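Local coordinates for 1,4-beta-N-Acetylmuramidase M1 (Streptomyces coelicolor, PDB 1JFX), which hydrolyses the beta-1,4 linkages between N-acetylmuramic acid and N-acetylglucosamine in bacterial peptidoglycan, acting as a secreted lysozyme with diacetylmuramidase activity as well, at residues A[142-145]-A[146-150]; A[110-113]-A[114-117]. All coordinates share one frame; numbering follows the deposited sequence.

Interaction 1: residues A[142-145]-A[146-150]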
ATOM      1  N   SER A 142       2.037  -3.905 -15.283  1.00  9.08           N
ATOM      2  CA  SER A 142       2.980  -3.386 -16.278  1.00  9.67           C
ATOM      3  C   SER A 142       4.313  -3.026 -15.659  1.00  7.81           C
ATOM      4  O   SER A 142       5.374  -3.401 -16.166  1.00  9.57           O
ATOM      5  CB  SER A 142       2.423  -2.122 -16.955  1.00 10.85           C
ATOM      6  OG  SER A 142       1.414  -2.471 -17.881  1.00 20.45           O
ATOM      7  N   TRP A 143       4.263  -2.273 -14.569  1.00  8.03           N
ATOM      8  CA  TRP A 143       5.499  -1.865 -13.933  1.00  6.42           C
ATOM      9  C   TRP A 143       6.233  -3.082 -13.375  1.00  8.36           C
ATOM     10  O   TRP A 143       7.440  -3.223 -13.562  1.00  7.85           O
ATOM     11  CB  TRP A 143       5.233  -0.860 -12.815  1.00  8.11           C
ATOM     12  CG  TRP A 143       6.483  -0.208 -12.330  1.00  7.44           C
ATOM     13  CD1 TRP A 143       7.022   0.973 -12.779  1.00  9.21           C
ATOM     14  CD2 TRP A 143       7.408  -0.733 -11.372  1.00  8.59           C
ATOM     15  NE1 TRP A 143       8.232   1.206 -12.159  1.00  8.93           N
ATOM     16  CE2 TRP A 143       8.492   0.175 -11.295  1.00  7.58           C
ATOM     17  CE3 TRP A 143       7.436  -1.887 -10.579  1.00  8.27           C
ATOM     18  CZ2 TRP A 143       9.594  -0.041 -10.458  1.00  6.64           C
ATOM     19  CZ3 TRP A 143       8.539  -2.103  -9.743  1.00  8.31           C
ATOM     20  CH2 TRP A 143       9.602  -1.177  -9.699  1.00  7.61           C
ATOM     21  N   TRP A 144       5.516  -3.959 -12.680  1.00  7.93           N
ATOM     22  CA  TRP A 144       6.177  -5.135 -12.128  1.00  7.68           C
ATOM     23  C   TRP A 144       6.881  -5.956 -13.205  1.00  8.90           C
ATOM     24  O   TRP A 144       8.076  -6.283 -13.101  1.00  8.98           O
ATOM     25  CB  TRP A 144       5.176  -6.044 -11.406  1.00  9.85           C
ATOM     26  CG  TRP A 144       5.870  -7.160 -10.696  1.00  8.52           C
ATOM     27  CD1 TRP A 144       6.014  -8.460 -11.121  1.00  8.69           C
ATOM     28  CD2 TRP A 144       6.600  -7.053  -9.474  1.00  7.27           C
ATOM     29  NE1 TRP A 144       6.796  -9.160 -10.230  1.00  7.83           N
ATOM     30  CE2 TRP A 144       7.168  -8.319  -9.211  1.00  7.80           C
ATOM     31  CE3 TRP A 144       6.835  -6.002  -8.569  1.00  7.97           C
ATOM     32  CZ2 TRP A 144       7.959  -8.565  -8.077  1.00  8.25           C
ATOM     33  CZ3 TRP A 144       7.618  -6.250  -7.443  1.00  9.21           C
ATOM     34  CH2 TRP A 144       8.168  -7.521  -7.209  1.00  9.43           C
ATOM     35  N   ASN A 145       6.150  -6.287 -14.256  1.00  9.13           N
ATOM     36  CA  ASN A 145       6.749  -7.100 -15.293  1.00  9.66           C
ATOM     37  C   ASN A 145       7.907  -6.400 -15.996  1.00  9.26           C
ATOM     38  O   ASN A 145       8.974  -6.989 -16.196  1.00 11.06           O
ATOM     39  CB  ASN A 145       5.664  -7.566 -16.269  1.00 12.87           C
ATOM     40  CG  ASN A 145       4.761  -8.635 -15.651  1.00 14.65           C
ATOM     41  OD1 ASN A 145       5.197  -9.400 -14.778  1.00 12.10           O
ATOM     42  ND2 ASN A 145       3.511  -8.699 -16.101  1.00 17.87           N
ATOM     43  N   THR A 146       7.723  -5.133 -16.331  1.00  8.63           N
ATOM     44  CA  THR A 146       8.778  -4.397 -16.995  1.00  7.95           C
ATOM     45  C   THR A 146      10.021  -4.158 -16.154  1.00  8.14           C
ATOM     46  O   THR A 146      11.137  -4.512 -16.564  1.00  9.59           O
ATOM     47  CB  THR A 146       8.250  -3.048 -17.496  1.00  9.99           C
ATOM     48  OG1 THR A 146       7.319  -3.293 -18.551  1.00 11.55           O
ATOM     49  CG2 THR A 146       9.386  -2.154 -17.994  1.00  8.12           C
ATOM     50  N   CYS A 147       9.839  -3.575 -14.970  1.00  8.10           N
ATOM     51  CA  CYS A 147      10.979  -3.237 -14.141  1.00  7.42           C
ATOM     52  C   CYS A 147      11.635  -4.345 -13.328  1.00  8.63           C
ATOM     53  O   CYS A 147      12.779  -4.196 -12.914  1.00  8.44           O
ATOM     54  CB  CYS A 147      10.625  -2.056 -13.244  1.00  6.89           C
ATOM     55  SG  CYS A 147      10.128  -0.550 -14.144  1.00  9.09           S
ATOM     56  N   THR A 148      10.939  -5.456 -13.095  1.00  9.24           N
ATOM     57  CA  THR A 148      11.578  -6.554 -12.368  1.00  9.55           C
ATOM     58  C   THR A 148      11.835  -7.718 -13.308  1.00 10.66           C
ATOM     59  O   THR A 148      12.420  -8.726 -12.922  1.00 10.53           O
ATOM     60  CB  THR A 148      10.726  -7.078 -11.182  1.00  9.25           C
ATOM     61  OG1 THR A 148       9.649  -7.902 -11.656  1.00  9.57           O
ATOM     62  CG2 THR A 148      10.163  -5.921 -10.395  1.00  8.19           C
ATOM     63  N   GLY A 149      11.407  -7.577 -14.556  1.00 11.97           N
ATOM     64  CA  GLY A 149      11.595  -8.674 -15.486  1.00 11.64           C
ATOM     65  C   GLY A 149      10.747  -9.873 -15.105  1.00 10.98           C
ATOM     66  O   GLY A 149      11.235 -11.008 -15.096  1.00 10.43           O
ATOM     67  N   SER A 150       9.479  -9.618 -14.786  1.00  9.64           N
ATOM     68  CA  SER A 150       8.512 -10.649 -14.418  1.00 11.72           C
ATOM     69  C   SER A 150       9.047 -11.543 -13.304  1.00 11.02           C
ATOM     70  O   SER A 150       8.988 -12.763 -13.382  1.00 12.88           O
ATOM     71  CB  SER A 150       8.154 -11.496 -15.646  1.00 14.13           C
ATOM     72  OG  SER A 150       7.653 -10.673 -16.688  1.00 13.42           O
TER
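The disulfide-bonded sulfur of C147 lies over one face of the W143 indole, four residues back along the same helix. C147 SG stands 3.5 Å from the centroid of the five-membered ring of W143. C147 CB sits over the six-membered ring of W143, 3.6 Å from its centroid, in a CH-pi contact. The CB-SG bond therefore runs along the ring face. W143 CG is anti to its own backbone N (chi1 -168°), which sets the indole beside the carbonyl carbon, one face against C147 CB and SG. W143 NE1 donates elsewhere, to M107 O, and C147 is joined to C108.

W144 repeats the pattern with T148. T148 CG2 packs over the six-membered ring of W144, 3.7 Å from the centroid. T148 OG1 stands over the same indole nearer its rim, and W144 NE1 bonds to W151 O. T148 OG1 also turns back on the helix and donates to W144 O at 2.7 Å, while T148 N reaches W144 O at 3.0 Å. The two donors come from opposite faces of the carbonyl plane, so this oxygen is gripped twice.

The helix ends close by. G149 has positive phi (67°), and S150 N bonds to N145 O at 3.0 Å, in the carbonyl plane and on a lone pair. The W143 side chain lies about 5 Å from that of E100, a predicted active-site residue. The C147-W143 pair is a Cys sulfur-aromatic contact on the helix of a beta-alpha-beta unit, strand 136-139, helix 141-148, strand 160-163, in the family 25 beta-alpha barrel.

Interaction 2: residues A[110-113]-A[114-117]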
ATOM      1  N   GLY A 110      16.279   4.016 -13.387  1.00 10.25           N
ATOM      2  CA  GLY A 110      17.693   3.875 -13.687  1.00 10.98           C
ATOM      3  C   GLY A 110      18.319   2.602 -13.161  1.00 11.61           C
ATOM      4  O   GLY A 110      19.536   2.448 -13.195  1.00 13.19           O
ATOM      5  N   LEU A 111      17.499   1.692 -12.651  1.00 10.91           N
ATOM      6  CA  LEU A 111      18.020   0.429 -12.154  1.00 11.37           C
ATOM      7  C   LEU A 111      17.768  -0.700 -13.149  1.00 10.52           C
ATOM      8  O   LEU A 111      16.719  -0.744 -13.795  1.00 11.67           O
ATOM      9  CB  LEU A 111      17.362   0.075 -10.810  1.00  9.82           C
ATOM     10  CG  LEU A 111      17.595   1.044  -9.652  1.00 11.38           C
ATOM     11  CD1 LEU A 111      17.008   0.444  -8.370  1.00 11.12           C
ATOM     12  CD2 LEU A 111      19.083   1.298  -9.474  1.00 15.61           C
ATOM     13  N   SER A 112      18.736  -1.603 -13.287  1.00 11.08           N
ATOM     14  CA  SER A 112      18.557  -2.759 -14.159  1.00 11.30           C
ATOM     15  C   SER A 112      17.524  -3.631 -13.451  1.00 11.80           C
ATOM     16  O   SER A 112      17.171  -3.362 -12.294  1.00 11.13           O
ATOM     17  CB  SER A 112      19.865  -3.549 -14.319  1.00 12.53           C
ATOM     18  OG  SER A 112      20.312  -4.077 -13.077  1.00 13.48           O
ATOM     19  N   THR A 113      17.027  -4.662 -14.128  1.00 11.46           N
ATOM     20  CA  THR A 113      16.037  -5.524 -13.495  1.00 11.38           C
ATOM     21  C   THR A 113      16.660  -6.194 -12.279  1.00 11.94           C
ATOM     22  O   THR A 113      15.997  -6.355 -11.256  1.00 12.41           O
ATOM     23  CB  THR A 113      15.475  -6.620 -14.451  1.00 12.53           C
ATOM     24  OG1 THR A 113      16.548  -7.387 -15.012  1.00 13.54           O
ATOM     25  CG2 THR A 113      14.643  -5.980 -15.569  1.00 13.71           C
ATOM     26  N   THR A 114      17.939  -6.569 -12.375  1.00 11.33           N
ATOM     27  CA  THR A 114      18.600  -7.213 -11.249  1.00 12.27           C
ATOM     28  C   THR A 114      18.764  -6.236 -10.075  1.00 12.03           C
ATOM     29  O   THR A 114      18.568  -6.610  -8.912  1.00 13.26           O
ATOM     30  CB  THR A 114      19.987  -7.783 -11.660  1.00 16.25           C
ATOM     31  OG1 THR A 114      19.799  -8.812 -12.643  1.00 19.51           O
ATOM     32  CG2 THR A 114      20.708  -8.375 -10.452  1.00 18.84           C
ATOM     33  N   GLN A 115      19.123  -4.988 -10.360  1.00 10.95           N
ATOM     34  CA  GLN A 115      19.277  -4.008  -9.287  1.00 11.48           C
ATOM     35  C   GLN A 115      17.935  -3.702  -8.638  1.00 10.08           C
ATOM     36  O   GLN A 115      17.863  -3.439  -7.434  1.00 10.88           O
ATOM     37  CB  GLN A 115      19.873  -2.701  -9.807  1.00 13.10           C
ATOM     38  CG  GLN A 115      21.325  -2.799 -10.242  1.00 15.49           C
ATOM     39  CD  GLN A 115      21.786  -1.523 -10.912  1.00 18.93           C
ATOM     40  OE1 GLN A 115      21.109  -1.001 -11.803  1.00 14.13           O
ATOM     41  NE2 GLN A 115      22.941  -1.006 -10.487  1.00 21.83           N
ATOM     42  N   MET A 116      16.873  -3.728  -9.436  1.00  9.20           N
ATOM     43  CA  MET A 116      15.555  -3.420  -8.901  1.00  8.47           C
ATOM     44  C   MET A 116      15.101  -4.561  -8.007  1.00  8.55           C
ATOM     45  O   MET A 116      14.473  -4.329  -6.978  1.00  8.65           O
ATOM     46  CB  MET A 116      14.543  -3.206 -10.029  1.00  7.58           C
ATOM     47  CG  MET A 116      13.161  -2.772  -9.535  1.00  7.63           C
ATOM     48  SD  MET A 116      13.177  -1.205  -8.643  1.00  9.44           S
ATOM     49  CE  MET A 116      13.293  -0.045 -10.043  1.00  7.57           C
ATOM     50  N   ARG A 117      15.409  -5.795  -8.401  1.00  8.06           N
ATOM     51  CA  ARG A 117      15.043  -6.938  -7.573  1.00  8.40           C
ATOM     52  C   ARG A 117      15.744  -6.791  -6.227  1.00  8.09           C
ATOM     53  O   ARG A 117      15.143  -6.993  -5.176  1.00  9.22           O
ATOM     54  CB  ARG A 117      15.474  -8.246  -8.237  1.00  6.95           C
ATOM     55  CG  ARG A 117      14.664  -8.564  -9.468  1.00  7.91           C
ATOM     56  CD  ARG A 117      15.124  -9.849 -10.128  1.00  7.21           C
ATOM     57  NE  ARG A 117      14.316 -10.133 -11.309  1.00  7.70           N
ATOM     58  CZ  ARG A 117      14.320 -11.300 -11.945  1.00 12.45           C
ATOM     59  NH1 ARG A 117      15.096 -12.288 -11.517  1.00 12.17           N
ATOM     60  NH2 ARG A 117      13.521 -11.489 -12.990  1.00 10.71           N
TER
HETATM   61  O   HOH W   1      16.704  -9.689 -13.475  1.00 20.92           O
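The side-chain oxygen of Q115 accepts the backbone N-H of S112, and the S112 hydroxyl lies beside it. S112 N to Q115 OE1 is 2.9 Å and nearly straight, with an N-H...O angle of 171°. The donor lies in the plane of the Q115 amide, on a lone pair. S112 OG is 3.4 Å from Q115 OE1, a weak contact at most. In return, S112 OG accepts from Q115 N at 3.1 Å. S112 OG sits between its own backbone N and carbonyl carbon (chi1 62°), which places it within reach of the N-H of Q115. Each residue thus binds the backbone N-H of the other. The Q115 side chain, extended beyond CG, runs past S112, and Q115 CG comes within 3.3 Å of S112 OG. The bond from S112 N probably fixes the rotation of the Q115 amide.

Main-chain bonds continue the turn. M116 N donates to S112 O, and R117 N to T113 O.

L111, just before the N-cap, packs against M116. L111 CD1 meets the methyl CE of M116 at 4.1 Å, and the two side chains cross at about a right angle. L111 CB and CD2 also touch the Q115 side chain. L111 packs further on P67, and M116 on I99 and Y109.

On another side, a water bonds T113 OG1 at 2.8 Å and T114 OG1 weakly. It stands over the centre of one guanidinium face of R117. R117 NE itself bonds to T148 O. Together, S112 as N-cap and Q115 three residues on form a capping box, and L111 with M116 forms a hydrophobic staple beside it, at the start of helix 113-131.

Interaction 2 comes first along the chain, at the start of helix 113-131. Interaction 1 follows on helix 141-148, after strand 136-139. Their centres are about 10 Å apart, on the same side of the chain's centre. They touch directly: R117 NE of interaction 2 probably bonds to T148 O of interaction 1, 2.9 Å away, and M116 CB packs on C147 O. The N-terminal end of one helix thus meets the C-terminal end of the other. The C108-C147 disulfide also ties helix 141-148 to the chain just before residues 110-113. Both lie in the family 25 lysozyme domain, at helices 113-131 and 141-148 of its beta-alpha barrel, interaction 1 nearer the predicted active-site residue E100.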